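Side-chain contacts in 4-aminobutyrate transaminase (Acinetobacter baumannii, PDB 6WOP), which probably transfers the amino group of 4-aminobutyrate to 2-oxoglutarate, using pyridoxal 5'-phosphate as cofactor: residues Gly138-Ser143 with Met147-Lys152; Phe168-Pro173 with Ile185-Asp190; Asp190-Asp195 with Asp231-Leu236. All coordinates share one frame; numbering follows the deposited sequence.

In the fold
The three contacts follow one another along the chain and lie on the same side of its centre, all at the sheet that holds strands 131-135, 167-170 and 201-206. Interaction 1 sits deepest, where the loop after strand 131-135 turns into helix 144-149. About 16 Å away, centre to centre, interaction 2 joins strand 167-170, the outermost strand at one end of the sheet, to helix 181-194; the imidazole of His169 bridges the two by reaching Met149 O. The same helix continues into interaction 3, its centre about 10 Å from that of interaction 2, and meets the end of helix 220-233. Interactions 1 and 3 do not touch. The series ends beside the third subunit.

Interaction 1. Residues Gly138-Ser143 with Met147-Lys152; sequences GFHGRS and MAMTGK
Thr150 ties the loop 138-143 to the end of helix 144-149 through its hydroxyl. His140 N donates to Thr150 OG1 over 2.9 Å with an angle of 160° at the hydrogen, and Gly141 N adds a weak bond to the same oxygen. OG1 also bonds back to Thr146 O, so two good bonds and a weak one grip this buried atom, which should restrict the rotation of the side chain. Two further bonds are backbone to backbone: Gly151 N to Gly138 O, at 2.7 Å, and Met147 N to Ser143 O, also 2.7 Å, within the first turn of the helix. Ser143 is the N-cap there, and its OG bonds Thr146 and Glu117.

Van der Waals touches flank these bonds. With CG2 of Thr150 anti to its own backbone N, the methyl lies alongside Phe139 and meets CD2 of that ring at 3.7 Å, while OG1 stands over a face, offset toward the rim. The imidazole of His140 turns its edge to the helix end, CD2 lying 3.6 Å from Met149 O and 3.9 Å from Met149 CB. Met147 bends at chi3 (-78°), which brings its methyl CE to 3.3 Å from Ser143 O and close to Arg142 O.

His140 ND1 bonds Asp240, which by its place in the family probably corresponds to the aspartate that faces the cofactor's pyridine nitrogen, and the aromatic residue of this Gly-Phe-His-Gly run commonly packs on the cofactor ring. The threonine grip is therefore consistent with a second-shell role, holding Phe139 and His140 in position for the cofactor site.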
ATOM      1  N   GLY A 138      17.404 -10.142   7.418  1.00 22.09           N
ATOM      2  CA  GLY A 138      17.122 -11.137   6.403  1.00 20.80           C
ATOM      3  C   GLY A 138      17.387 -10.540   5.031  1.00 21.51           C
ATOM      4  O   GLY A 138      17.270  -9.321   4.830  1.00 18.11           O
ATOM      5  N   PHE A 139      17.816 -11.377   4.070  1.00 17.73           N
ATOM      6  CA  PHE A 139      18.000 -10.831   2.727  1.00 15.86           C
ATOM      7  C   PHE A 139      17.297 -11.731   1.732  1.00 16.93           C
ATOM      8  O   PHE A 139      17.584 -12.931   1.689  1.00 18.00           O
ATOM      9  CB  PHE A 139      19.470 -10.680   2.322  1.00 18.41           C
ATOM     10  CG  PHE A 139      19.608 -10.054   0.948  1.00 18.36           C
ATOM     11  CD1 PHE A 139      19.568 -10.864  -0.199  1.00 20.09           C
ATOM     12  CD2 PHE A 139      19.746  -8.685   0.792  1.00 21.38           C
ATOM     13  CE1 PHE A 139      19.640 -10.307  -1.471  1.00 22.88           C
ATOM     14  CE2 PHE A 139      19.850  -8.132  -0.496  1.00 25.26           C
ATOM     15  CZ  PHE A 139      19.762  -8.940  -1.615  1.00 22.39           C
ATOM     16  N   HIS A 140      16.412 -11.151   0.893  1.00 13.90           N
ATOM     17  CA  HIS A 140      15.512 -11.958   0.072  1.00 12.87           C
ATOM     18  C   HIS A 140      15.434 -11.535  -1.381  1.00 16.30           C
ATOM     19  O   HIS A 140      14.822 -12.258  -2.168  1.00 17.86           O
ATOM     20  CB  HIS A 140      14.075 -11.932   0.700  1.00 16.33           C
ATOM     21  CG  HIS A 140      14.045 -12.500   2.086  1.00 17.91           C
ATOM     22  ND1 HIS A 140      14.430 -13.804   2.359  1.00 16.50           N
ATOM     23  CD2 HIS A 140      13.793 -11.910   3.297  1.00 18.09           C
ATOM     24  CE1 HIS A 140      14.351 -14.002   3.673  1.00 17.69           C
ATOM     25  NE2 HIS A 140      13.963 -12.870   4.267  1.00 16.92           N
ATOM     26  N   GLY A 141      16.031 -10.406  -1.767  1.00 16.58           N
ATOM     27  CA  GLY A 141      16.073 -10.046  -3.184  1.00 17.82           C
ATOM     28  C   GLY A 141      15.874  -8.551  -3.377  1.00 20.20           C
ATOM     29  O   GLY A 141      15.673  -7.815  -2.402  1.00 19.01           O
ATOM     30  N   ARG A 142      15.883  -8.097  -4.638  1.00 16.27           N
ATOM     31  CA  ARG A 142      15.923  -6.682  -4.939  1.00 15.51           C
ATOM     32  C   ARG A 142      14.685  -6.201  -5.693  1.00 16.51           C
ATOM     33  O   ARG A 142      14.703  -5.099  -6.238  1.00 18.00           O
ATOM     34  CB  ARG A 142      17.194  -6.403  -5.742  1.00 14.91           C
ATOM     35  CG  ARG A 142      18.464  -6.556  -4.924  1.00 17.18           C
ATOM     36  CD  ARG A 142      19.685  -6.257  -5.891  1.00 20.28           C
ATOM     37  NE  ARG A 142      20.986  -6.316  -5.214  1.00 23.43           N
ATOM     38  CZ  ARG A 142      21.553  -5.240  -4.660  1.00 30.58           C
ATOM     39  NH1 ARG A 142      20.893  -4.045  -4.659  1.00 23.40           N
ATOM     40  NH2 ARG A 142      22.771  -5.356  -4.108  1.00 36.55           N
ATOM     41  N   SER A 143      13.628  -7.009  -5.777  1.00 13.90           N
ATOM     42  CA  SER A 143      12.325  -6.616  -6.293  1.00 14.49           C
ATOM     43  C   SER A 143      11.679  -5.684  -5.243  1.00 16.10           C
ATOM     44  O   SER A 143      12.182  -5.526  -4.118  1.00 16.41           O
ATOM     45  CB  SER A 143      11.474  -7.875  -6.582  1.00 16.40           C
ATOM     46  OG  SER A 143      10.898  -8.336  -5.354  1.00 18.55           O
ATOM     47  N   MET A 147      12.548  -6.541  -1.663  1.00 13.97           N
ATOM     48  CA  MET A 147      13.249  -5.498  -0.910  1.00 16.20           C
ATOM     49  C   MET A 147      12.519  -5.202   0.392  1.00 16.44           C
ATOM     50  O   MET A 147      13.155  -4.932   1.415  1.00 16.37           O
ATOM     51  CB  MET A 147      13.307  -4.169  -1.715  1.00 16.87           C
ATOM     52  CG  MET A 147      14.406  -4.114  -2.682  1.00 18.98           C
ATOM     53  SD  MET A 147      14.432  -2.360  -3.347  1.00 24.50           S
ATOM     54  CE  MET A 147      13.096  -2.339  -4.526  1.00 21.05           C
ATOM     55  N   ALA A 148      11.191  -5.152   0.344  1.00 17.57           N
ATOM     56  CA  ALA A 148      10.426  -4.923   1.577  1.00 17.13           C
ATOM     57  C   ALA A 148      10.678  -6.054   2.561  1.00 17.44           C
ATOM     58  O   ALA A 148      10.832  -5.834   3.753  1.00 17.36           O
ATOM     59  CB  ALA A 148       8.913  -4.832   1.252  1.00 16.01           C
ATOM     60  N   MET A 149      10.756  -7.281   2.070  1.00 12.95           N
ATOM     61  CA  MET A 149      11.038  -8.420   2.944  1.00 12.84           C
ATOM     62  C   MET A 149      12.448  -8.364   3.518  1.00 16.17           C
ATOM     63  O   MET A 149      12.666  -8.739   4.685  1.00 14.76           O
ATOM     64  CB  MET A 149      10.837  -9.718   2.134  1.00 12.55           C
ATOM     65  CG  MET A 149       9.370  -9.942   1.845  1.00 15.81           C
ATOM     66  SD  MET A 149       9.139 -11.329   0.618  1.00 17.17           S
ATOM     67  CE  MET A 149       9.622 -12.729   1.667  1.00 14.47           C
ATOM     68  N   THR A 150      13.417  -7.942   2.699  1.00 15.44           N
ATOM     69  CA  THR A 150      14.799  -7.779   3.136  1.00 13.71           C
ATOM     70  C   THR A 150      14.869  -6.807   4.314  1.00 16.62           C
ATOM     71  O   THR A 150      14.297  -5.704   4.247  1.00 17.51           O
ATOM     72  CB  THR A 150      15.632  -7.286   1.929  1.00 16.48           C
ATOM     73  OG1 THR A 150      15.703  -8.391   0.986  1.00 14.26           O
ATOM     74  CG2 THR A 150      17.038  -6.790   2.352  1.00 17.64           C
ATOM     75  N   GLY A 151      15.624  -7.208   5.369  1.00 15.86           N
ATOM     76  CA  GLY A 151      15.604  -6.488   6.637  1.00 15.55           C
ATOM     77  C   GLY A 151      16.837  -5.626   6.772  1.00 16.99           C
ATOM     78  O   GLY A 151      17.511  -5.620   7.797  1.00 18.71           O
ATOM     79  N   LYS A 152      17.180  -4.939   5.715  1.00 15.46           N
ATOM     80  CA  LYS A 152      18.289  -4.026   5.709  1.00 16.83           C
ATOM     81  C   LYS A 152      17.947  -2.917   4.731  1.00 22.25           C
ATOM     82  O   LYS A 152      17.817  -3.149   3.591  1.00 21.40           O
ATOM     83  CB  LYS A 152      19.570  -4.774   5.349  1.00 22.08           C
ATOM     84  CG  LYS A 152      20.825  -3.945   5.398  1.00 29.00           C
ATOM     85  CD  LYS A 152      22.082  -4.786   5.441  1.00 35.89           C
ATOM     86  CE  LYS A 152      23.343  -3.989   5.128  1.00 41.25           C
ATOM     87  NZ  LYS A 152      24.540  -4.856   5.264  1.00 40.70           N
TER

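Interaction 2. Residues Phe168-Pro173 with Ile185-Asp190; sequences FHARYP and IESVED
Ala170 and Arg171, at the outermost strand of the seven-stranded sheet, meet Ser187 and Val188 of helix 181-194 within a beta-alpha-beta crossover: strand 167-170 leads into this helix, which returns the chain to the parallel strand 201-206, passing over strand 131-135. Such crossovers build the alpha/beta large domain of fold-type I pyridoxal-phosphate enzymes, to which class-III aminotransferases belong.

The polar link is a single, nearly straight hydrogen bond. Arg171 N donates to Ser187 OG over 3.0 Å with an angle of 167° at the hydrogen. The serine hydroxyl sits between its own backbone N and carbonyl carbon (chi1 78°), and from there it also bonds Ala184 O one turn earlier in the helix. The oxygen thus serves both the backbone N-H of Arg171 and a carbonyl of the helix, which satisfies this buried polar atom.

Around the bond the touches are small. The methyl of Ala170 points at the helix and rests 3.2 Å from Ser187 OG; it also makes an apolar contact with Val188 CG2, at 3.6 Å. On the neighbouring residue, Arg171 CG comes to 3.6 Å from Ser187 CB, so the base of the arginine makes its closest side-chain touch. Phe135 of strand 131-135 packs against both Ala170 and Val188, extending the small hydrophobic patch under the helix.

The rest of Arg171 doubles back over its own strand, its chain bent at chi2 and chi3, and forms a salt bridge with Glu194 of the third subunit. Its NH2 also donates to His169 O at 2.9 Å, approaching from above the carbonyl plane.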
ATOM      1  N   PHE A 168       6.318  -7.111   7.579  1.00 15.66           N
ATOM      2  CA  PHE A 168       6.827  -6.623   8.856  1.00 14.73           C
ATOM      3  C   PHE A 168       8.040  -7.434   9.270  1.00 16.94           C
ATOM      4  O   PHE A 168       8.124  -8.614   8.955  1.00 19.32           O
ATOM      5  CB  PHE A 168       5.676  -6.704   9.947  1.00 16.22           C
ATOM      6  CG  PHE A 168       4.504  -5.819   9.569  1.00 18.47           C
ATOM      7  CD1 PHE A 168       4.608  -4.420   9.701  1.00 19.03           C
ATOM      8  CD2 PHE A 168       3.355  -6.369   9.023  1.00 18.41           C
ATOM      9  CE1 PHE A 168       3.516  -3.581   9.275  1.00 17.36           C
ATOM     10  CE2 PHE A 168       2.302  -5.563   8.611  1.00 18.42           C
ATOM     11  CZ  PHE A 168       2.389  -4.176   8.741  1.00 17.23           C
ATOM     12  N   HIS A 169       8.935  -6.830  10.064  1.00 19.80           N
ATOM     13  CA  HIS A 169      10.159  -7.516  10.493  1.00 16.34           C
ATOM     14  C   HIS A 169      10.176  -7.834  11.978  1.00 22.74           C
ATOM     15  O   HIS A 169      10.057  -6.926  12.830  1.00 19.33           O
ATOM     16  CB  HIS A 169      11.364  -6.658  10.148  1.00 16.50           C
ATOM     17  CG  HIS A 169      11.544  -6.492   8.671  1.00 19.44           C
ATOM     18  ND1 HIS A 169      10.957  -5.461   7.969  1.00 17.55           N
ATOM     19  CD2 HIS A 169      12.204  -7.251   7.755  1.00 19.31           C
ATOM     20  CE1 HIS A 169      11.259  -5.572   6.678  1.00 17.79           C
ATOM     21  NE2 HIS A 169      12.009  -6.655   6.520  1.00 18.70           N
ATOM     22  N   ALA A 170      10.424  -9.105  12.293  1.00 22.26           N
ATOM     23  CA  ALA A 170      10.691  -9.531  13.672  1.00 22.47           C
ATOM     24  C   ALA A 170      12.205  -9.637  13.922  1.00 22.44           C
ATOM     25  O   ALA A 170      13.013  -9.476  12.991  1.00 17.77           O
ATOM     26  CB  ALA A 170       9.992 -10.873  13.936  1.00 21.18           C
ATOM     27  N   ARG A 171      12.569  -9.959  15.161  1.00 20.78           N
ATOM     28  CA  ARG A 171      13.950 -10.155  15.515  1.00 20.23           C
ATOM     29  C   ARG A 171      14.369 -11.598  15.312  1.00 23.10           C
ATOM     30  O   ARG A 171      13.781 -12.477  15.864  1.00 22.19           O
ATOM     31  CB  ARG A 171      14.222  -9.873  17.001  1.00 24.98           C
ATOM     32  CG  ARG A 171      13.510  -8.712  17.599  1.00 29.37           C
ATOM     33  CD  ARG A 171      14.026  -7.407  17.116  1.00 33.76           C
ATOM     34  NE  ARG A 171      13.797  -7.050  15.720  1.00 34.43           N
ATOM     35  CZ  ARG A 171      12.681  -6.564  15.193  1.00 36.25           C
ATOM     36  NH1 ARG A 171      11.578  -6.412  15.909  1.00 36.71           N
ATOM     37  NH2 ARG A 171      12.661  -6.292  13.931  1.00 31.27           N
ATOM     38  N   TYR A 172      15.391 -11.807  14.515  1.00 20.63           N
ATOM     39  CA  TYR A 172      15.979 -13.123  14.385  1.00 19.50           C
ATOM     40  C   TYR A 172      16.724 -13.500  15.666  1.00 21.79           C
ATOM     41  O   TYR A 172      17.421 -12.661  16.251  1.00 22.21           O
ATOM     42  CB  TYR A 172      16.949 -13.102  13.204  1.00 17.02           C
ATOM     43  CG  TYR A 172      17.296 -14.455  12.624  1.00 17.01           C
ATOM     44  CD1 TYR A 172      16.535 -15.000  11.628  1.00 17.63           C
ATOM     45  CD2 TYR A 172      18.409 -15.189  13.101  1.00 18.49           C
ATOM     46  CE1 TYR A 172      16.868 -16.181  11.057  1.00 21.10           C
ATOM     47  CE2 TYR A 172      18.725 -16.393  12.539  1.00 20.42           C
ATOM     48  CZ  TYR A 172      17.961 -16.877  11.511  1.00 23.75           C
ATOM     49  OH  TYR A 172      18.318 -18.081  10.908  1.00 22.75           O
ATOM     50  N   PRO A 173      16.652 -14.769  16.092  1.00 22.72           N
ATOM     51  CA  PRO A 173      17.317 -15.206  17.326  1.00 22.49           C
ATOM     52  C   PRO A 173      18.823 -15.287  17.135  1.00 21.41           C
ATOM     53  O   PRO A 173      19.315 -15.999  16.233  1.00 20.27           O
ATOM     54  CB  PRO A 173      16.701 -16.595  17.580  1.00 24.79           C
ATOM     55  CG  PRO A 173      16.257 -17.064  16.212  1.00 22.50           C
ATOM     56  CD  PRO A 173      15.765 -15.817  15.543  1.00 22.91           C
ATOM     57  N   ILE A 185      10.686 -14.938  19.546  1.00 23.95           N
ATOM     58  CA  ILE A 185       9.306 -15.370  19.432  1.00 20.96           C
ATOM     59  C   ILE A 185       8.386 -14.255  19.909  1.00 20.77           C
ATOM     60  O   ILE A 185       7.377 -13.930  19.269  1.00 21.95           O
ATOM     61  CB  ILE A 185       9.097 -16.674  20.240  1.00 24.89           C
ATOM     62  CG1 ILE A 185       9.734 -17.884  19.524  1.00 24.12           C
ATOM     63  CG2 ILE A 185       7.589 -16.984  20.464  1.00 24.57           C
ATOM     64  CD1 ILE A 185       9.057 -18.267  18.271  1.00 23.23           C
ATOM     65  N   GLU A 186       8.763 -13.596  20.995  1.00 23.11           N
ATOM     66  CA  GLU A 186       7.939 -12.493  21.497  1.00 24.71           C
ATOM     67  C   GLU A 186       7.792 -11.399  20.463  1.00 25.68           C
ATOM     68  O   GLU A 186       6.712 -10.794  20.356  1.00 22.91           O
ATOM     69  CB  GLU A 186       8.550 -11.936  22.794  1.00 28.21           C
ATOM     70  CG  GLU A 186       7.771 -10.886  23.445  1.00 37.66           C
ATOM     71  CD  GLU A 186       8.317 -10.509  24.835  1.00 45.43           C
ATOM     72  OE1 GLU A 186       9.020 -11.357  25.447  1.00 46.54           O
ATOM     73  OE2 GLU A 186       8.041  -9.358  25.288  1.00 46.67           O
ATOM     74  N   SER A 187       8.857 -11.133  19.659  1.00 21.85           N
ATOM     75  CA  SER A 187       8.744 -10.070  18.640  1.00 23.81           C
ATOM     76  C   SER A 187       7.776 -10.448  17.523  1.00 20.54           C
ATOM     77  O   SER A 187       7.064  -9.585  17.006  1.00 19.54           O
ATOM     78  CB  SER A 187      10.119  -9.734  18.071  1.00 25.20           C
ATOM     79  OG  SER A 187      10.496 -10.724  17.122  1.00 26.09           O
ATOM     80  N   VAL A 188       7.685 -11.742  17.167  1.00 19.42           N
ATOM     81  CA  VAL A 188       6.630 -12.187  16.236  1.00 16.72           C
ATOM     82  C   VAL A 188       5.233 -11.947  16.832  1.00 19.29           C
ATOM     83  O   VAL A 188       4.304 -11.407  16.197  1.00 19.75           O
ATOM     84  CB  VAL A 188       6.866 -13.665  15.889  1.00 18.11           C
ATOM     85  CG1 VAL A 188       5.767 -14.157  14.960  1.00 17.00           C
ATOM     86  CG2 VAL A 188       8.284 -13.791  15.202  1.00 16.01           C
ATOM     87  N   GLU A 189       5.063 -12.318  18.084  1.00 19.34           N
ATOM     88  CA  GLU A 189       3.759 -12.122  18.690  1.00 20.08           C
ATOM     89  C   GLU A 189       3.414 -10.630  18.799  1.00 23.30           C
ATOM     90  O   GLU A 189       2.232 -10.258  18.753  1.00 26.18           O
ATOM     91  CB  GLU A 189       3.731 -12.825  20.062  1.00 22.69           C
ATOM     92  CG  GLU A 189       3.951 -14.353  19.907  1.00 27.28           C
ATOM     93  CD  GLU A 189       4.157 -15.082  21.210  1.00 35.75           C
ATOM     94  OE1 GLU A 189       4.705 -14.472  22.188  1.00 36.48           O
ATOM     95  OE2 GLU A 189       3.758 -16.282  21.253  1.00 37.18           O
ATOM     96  N   ASP A 190       4.407  -9.765  19.021  1.00 25.29           N
ATOM     97  CA  ASP A 190       4.104  -8.330  19.044  1.00 25.26           C
ATOM     98  C   ASP A 190       3.613  -7.867  17.671  1.00 21.37           C
ATOM     99  O   ASP A 190       2.800  -6.950  17.572  1.00 18.20           O
ATOM    100  CB  ASP A 190       5.356  -7.526  19.446  1.00 22.55           C
ATOM    101  CG  ASP A 190       5.759  -7.715  20.919  1.00 24.86           C
ATOM    102  OD1 ASP A 190       4.960  -8.286  21.747  1.00 24.30           O
ATOM    103  OD2 ASP A 190       6.898  -7.275  21.261  1.00 24.99           O
TER

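Interaction 3. Residues Asp190-Asp195 with Asp231-Leu236; sequences DIFSED and DKHGIL
Phe192, His233 and Ile235 make a three-membered cluster in which the phenyl ring touches both partners with its far end. Phe192 points from helix 181-194 toward the other segment, and Ile235 comes to meet it from the opposite direction, its methyl CD1 lying 3.7 Å from Phe192 CZ and 4.0 Å from CE1. The isoleucine gets there with an extended branch (chi2 164°), which carries CD1 straight out toward the ring.

His233 comes to the same side of the ring plane, but at the CE2 corner, whereas Ile235 sits by CZ and CE1. The planes of phenyl and imidazole stand at 73°, with centroids 5.3 Å apart, and the rings lie askew to each other. Their closest atoms are Phe192 CE2 and His233 CD2, at 3.9 Å, so carbon meets carbon. The methylene CD of Lys232 lies 3.8 Å above a face of the imidazole of His233, offset toward its rim.

These touches are van der Waals contacts between carbons, with the backbones well apart: the nearest CA atoms, of Phe192 and His233, are 10.6 Å from each other. Val201, at the start of strand 201-206, packs against both Phe192 and Ile235 and so continues the cluster onto the sheet.

Between His233 and Ile235 the helix ends in a Schellman motif, in which Gly234 takes a positive phi of 70° and turns the chain toward strand 236-240. Helices 181-194 and 220-233 thus meet side chain to side chain beside the sheet, as neighbouring crossover helices do in the alpha/beta large domain of fold-type I aminotransferases.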
ATOM      1  N   ASP A 190       4.407  -9.765  19.021  1.00 25.29           N
ATOM      2  CA  ASP A 190       4.104  -8.330  19.044  1.00 25.26           C
ATOM      3  C   ASP A 190       3.613  -7.867  17.671  1.00 21.37           C
ATOM      4  O   ASP A 190       2.800  -6.950  17.572  1.00 18.20           O
ATOM      5  CB  ASP A 190       5.356  -7.526  19.446  1.00 22.55           C
ATOM      6  CG  ASP A 190       5.759  -7.715  20.919  1.00 24.86           C
ATOM      7  OD1 ASP A 190       4.960  -8.286  21.747  1.00 24.30           O
ATOM      8  OD2 ASP A 190       6.898  -7.275  21.261  1.00 24.99           O
ATOM      9  N   ILE A 191       4.148  -8.445  16.589  1.00 19.45           N
ATOM     10  CA  ILE A 191       3.632  -8.101  15.260  1.00 17.24           C
ATOM     11  C   ILE A 191       2.144  -8.452  15.174  1.00 17.63           C
ATOM     12  O   ILE A 191       1.326  -7.659  14.680  1.00 19.79           O
ATOM     13  CB  ILE A 191       4.463  -8.829  14.174  1.00 14.81           C
ATOM     14  CG1 ILE A 191       5.861  -8.150  14.074  1.00 14.67           C
ATOM     15  CG2 ILE A 191       3.760  -8.753  12.770  1.00 15.27           C
ATOM     16  CD1 ILE A 191       6.835  -8.931  13.170  1.00 14.83           C
ATOM     17  N   PHE A 192       1.766  -9.654  15.641  1.00 17.74           N
ATOM     18  CA  PHE A 192       0.336 -10.005  15.656  1.00 18.14           C
ATOM     19  C   PHE A 192      -0.447  -9.016  16.494  1.00 19.40           C
ATOM     20  O   PHE A 192      -1.624  -8.708  16.201  1.00 19.11           O
ATOM     21  CB  PHE A 192       0.117 -11.391  16.256  1.00 18.16           C
ATOM     22  CG  PHE A 192       0.729 -12.512  15.476  1.00 17.58           C
ATOM     23  CD1 PHE A 192       0.839 -12.449  14.125  1.00 18.87           C
ATOM     24  CD2 PHE A 192       1.143 -13.658  16.134  1.00 19.96           C
ATOM     25  CE1 PHE A 192       1.368 -13.524  13.386  1.00 21.24           C
ATOM     26  CE2 PHE A 192       1.685 -14.735  15.412  1.00 23.25           C
ATOM     27  CZ  PHE A 192       1.787 -14.657  14.040  1.00 21.90           C
ATOM     28  N   SER A 193       0.139  -8.606  17.635  1.00 18.95           N
ATOM     29  CA  SER A 193      -0.605  -7.767  18.558  1.00 26.49           C
ATOM     30  C   SER A 193      -0.750  -6.344  18.053  1.00 20.70           C
ATOM     31  O   SER A 193      -1.656  -5.650  18.492  1.00 20.32           O
ATOM     32  CB  SER A 193       0.078  -7.693  19.938  1.00 34.50           C
ATOM     33  OG  SER A 193       0.111  -8.951  20.559  1.00 41.82           O
ATOM     34  N   GLU A 194       0.183  -5.869  17.243  1.00 20.13           N
ATOM     35  CA  GLU A 194       0.317  -4.450  16.922  1.00 20.24           C
ATOM     36  C   GLU A 194       0.106  -4.112  15.461  1.00 19.00           C
ATOM     37  O   GLU A 194      -0.379  -3.001  15.179  1.00 18.18           O
ATOM     38  CB  GLU A 194       1.719  -3.938  17.327  1.00 18.53           C
ATOM     39  CG  GLU A 194       1.939  -4.120  18.876  1.00 20.17           C
ATOM     40  CD  GLU A 194       3.395  -3.924  19.306  1.00 24.38           C
ATOM     41  OE1 GLU A 194       4.257  -3.611  18.453  1.00 23.88           O
ATOM     42  OE2 GLU A 194       3.663  -4.105  20.498  1.00 23.83           O
ATOM     43  N   ASP A 195       0.566  -4.970  14.541  1.00 18.51           N
ATOM     44  CA  ASP A 195       0.672  -4.654  13.120  1.00 21.06           C
ATOM     45  C   ASP A 195      -0.382  -5.349  12.274  1.00 20.61           C
ATOM     46  O   ASP A 195      -0.970  -4.743  11.346  1.00 16.99           O
ATOM     47  CB  ASP A 195       2.067  -5.059  12.586  1.00 22.34           C
ATOM     48  CG  ASP A 195       3.174  -4.150  13.087  1.00 27.63           C
ATOM     49  OD1 ASP A 195       3.169  -2.952  12.712  1.00 27.10           O
ATOM     50  OD2 ASP A 195       4.024  -4.624  13.874  1.00 25.99           O
ATOM     51  N   ASP A 231       1.215 -23.321  12.834  1.00 23.15           N
ATOM     52  CA  ASP A 231       0.167 -24.337  12.772  1.00 23.76           C
ATOM     53  C   ASP A 231      -1.086 -23.852  13.481  1.00 26.07           C
ATOM     54  O   ASP A 231      -2.210 -24.075  13.008  1.00 27.09           O
ATOM     55  CB  ASP A 231       0.607 -25.646  13.432  1.00 26.05           C
ATOM     56  CG  ASP A 231       1.777 -26.332  12.702  1.00 29.71           C
ATOM     57  OD1 ASP A 231       2.124 -25.982  11.550  1.00 31.32           O
ATOM     58  OD2 ASP A 231       2.378 -27.216  13.333  1.00 32.42           O
ATOM     59  N   LYS A 232      -0.891 -23.191  14.568  1.00 24.83           N
ATOM     60  CA  LYS A 232      -1.973 -22.675  15.356  1.00 26.32           C
ATOM     61  C   LYS A 232      -2.802 -21.647  14.605  1.00 25.63           C
ATOM     62  O   LYS A 232      -3.980 -21.575  14.765  1.00 26.16           O
ATOM     63  CB  LYS A 232      -1.369 -22.068  16.589  1.00 30.70           C
ATOM     64  CG  LYS A 232      -2.288 -21.444  17.556  1.00 40.92           C
ATOM     65  CD  LYS A 232      -1.453 -20.708  18.572  1.00 47.08           C
ATOM     66  CE  LYS A 232      -2.320 -20.118  19.655  1.00 53.14           C
ATOM     67  NZ  LYS A 232      -1.514 -19.704  20.827  1.00 54.99           N
ATOM     68  N   HIS A 233      -2.146 -20.846  13.791  1.00 23.08           N
ATOM     69  CA  HIS A 233      -2.823 -19.762  13.069  1.00 24.37           C
ATOM     70  C   HIS A 233      -3.049 -20.020  11.580  1.00 24.14           C
ATOM     71  O   HIS A 233      -3.527 -19.114  10.884  1.00 21.73           O
ATOM     72  CB  HIS A 233      -2.018 -18.466  13.242  1.00 24.02           C
ATOM     73  CG  HIS A 233      -1.976 -17.999  14.666  1.00 26.01           C
ATOM     74  ND1 HIS A 233      -3.115 -17.796  15.420  1.00 28.07           N
ATOM     75  CD2 HIS A 233      -0.932 -17.664  15.464  1.00 27.87           C
ATOM     76  CE1 HIS A 233      -2.776 -17.378  16.633  1.00 26.50           C
ATOM     77  NE2 HIS A 233      -1.456 -17.286  16.685  1.00 29.99           N
ATOM     78  N   GLY A 234      -2.706 -21.208  11.065  1.00 24.15           N
ATOM     79  CA  GLY A 234      -2.893 -21.450   9.653  1.00 25.43           C
ATOM     80  C   GLY A 234      -1.939 -20.675   8.775  1.00 24.90           C
ATOM     81  O   GLY A 234      -2.222 -20.486   7.597  1.00 22.29           O
ATOM     82  N   ILE A 235      -0.810 -20.221   9.314  1.00 17.38           N
ATOM     83  CA  ILE A 235       0.180 -19.465   8.546  1.00 16.56           C
ATOM     84  C   ILE A 235       1.156 -20.465   7.905  1.00 16.97           C
ATOM     85  O   ILE A 235       1.505 -21.458   8.551  1.00 18.86           O
ATOM     86  CB  ILE A 235       0.927 -18.488   9.476  1.00 16.30           C
ATOM     87  CG1 ILE A 235      -0.065 -17.478  10.131  1.00 17.48           C
ATOM     88  CG2 ILE A 235       2.073 -17.766   8.703  1.00 19.82           C
ATOM     89  CD1 ILE A 235       0.517 -16.781  11.299  1.00 16.61           C
ATOM     90  N   LEU A 236       1.663 -20.185   6.689  1.00 16.96           N
ATOM     91  CA  LEU A 236       2.731 -21.034   6.143  1.00 16.76           C
ATOM     92  C   LEU A 236       4.135 -20.664   6.615  1.00 20.18           C
ATOM     93  O   LEU A 236       4.487 -19.493   6.749  1.00 19.88           O
ATOM     94  CB  LEU A 236       2.747 -20.990   4.610  1.00 17.41           C
ATOM     95  CG  LEU A 236       1.424 -21.550   4.066  1.00 17.87           C
ATOM     96  CD1 LEU A 236       1.347 -21.245   2.568  1.00 20.20           C
ATOM     97  CD2 LEU A 236       1.197 -23.098   4.316  1.00 20.60           C
TER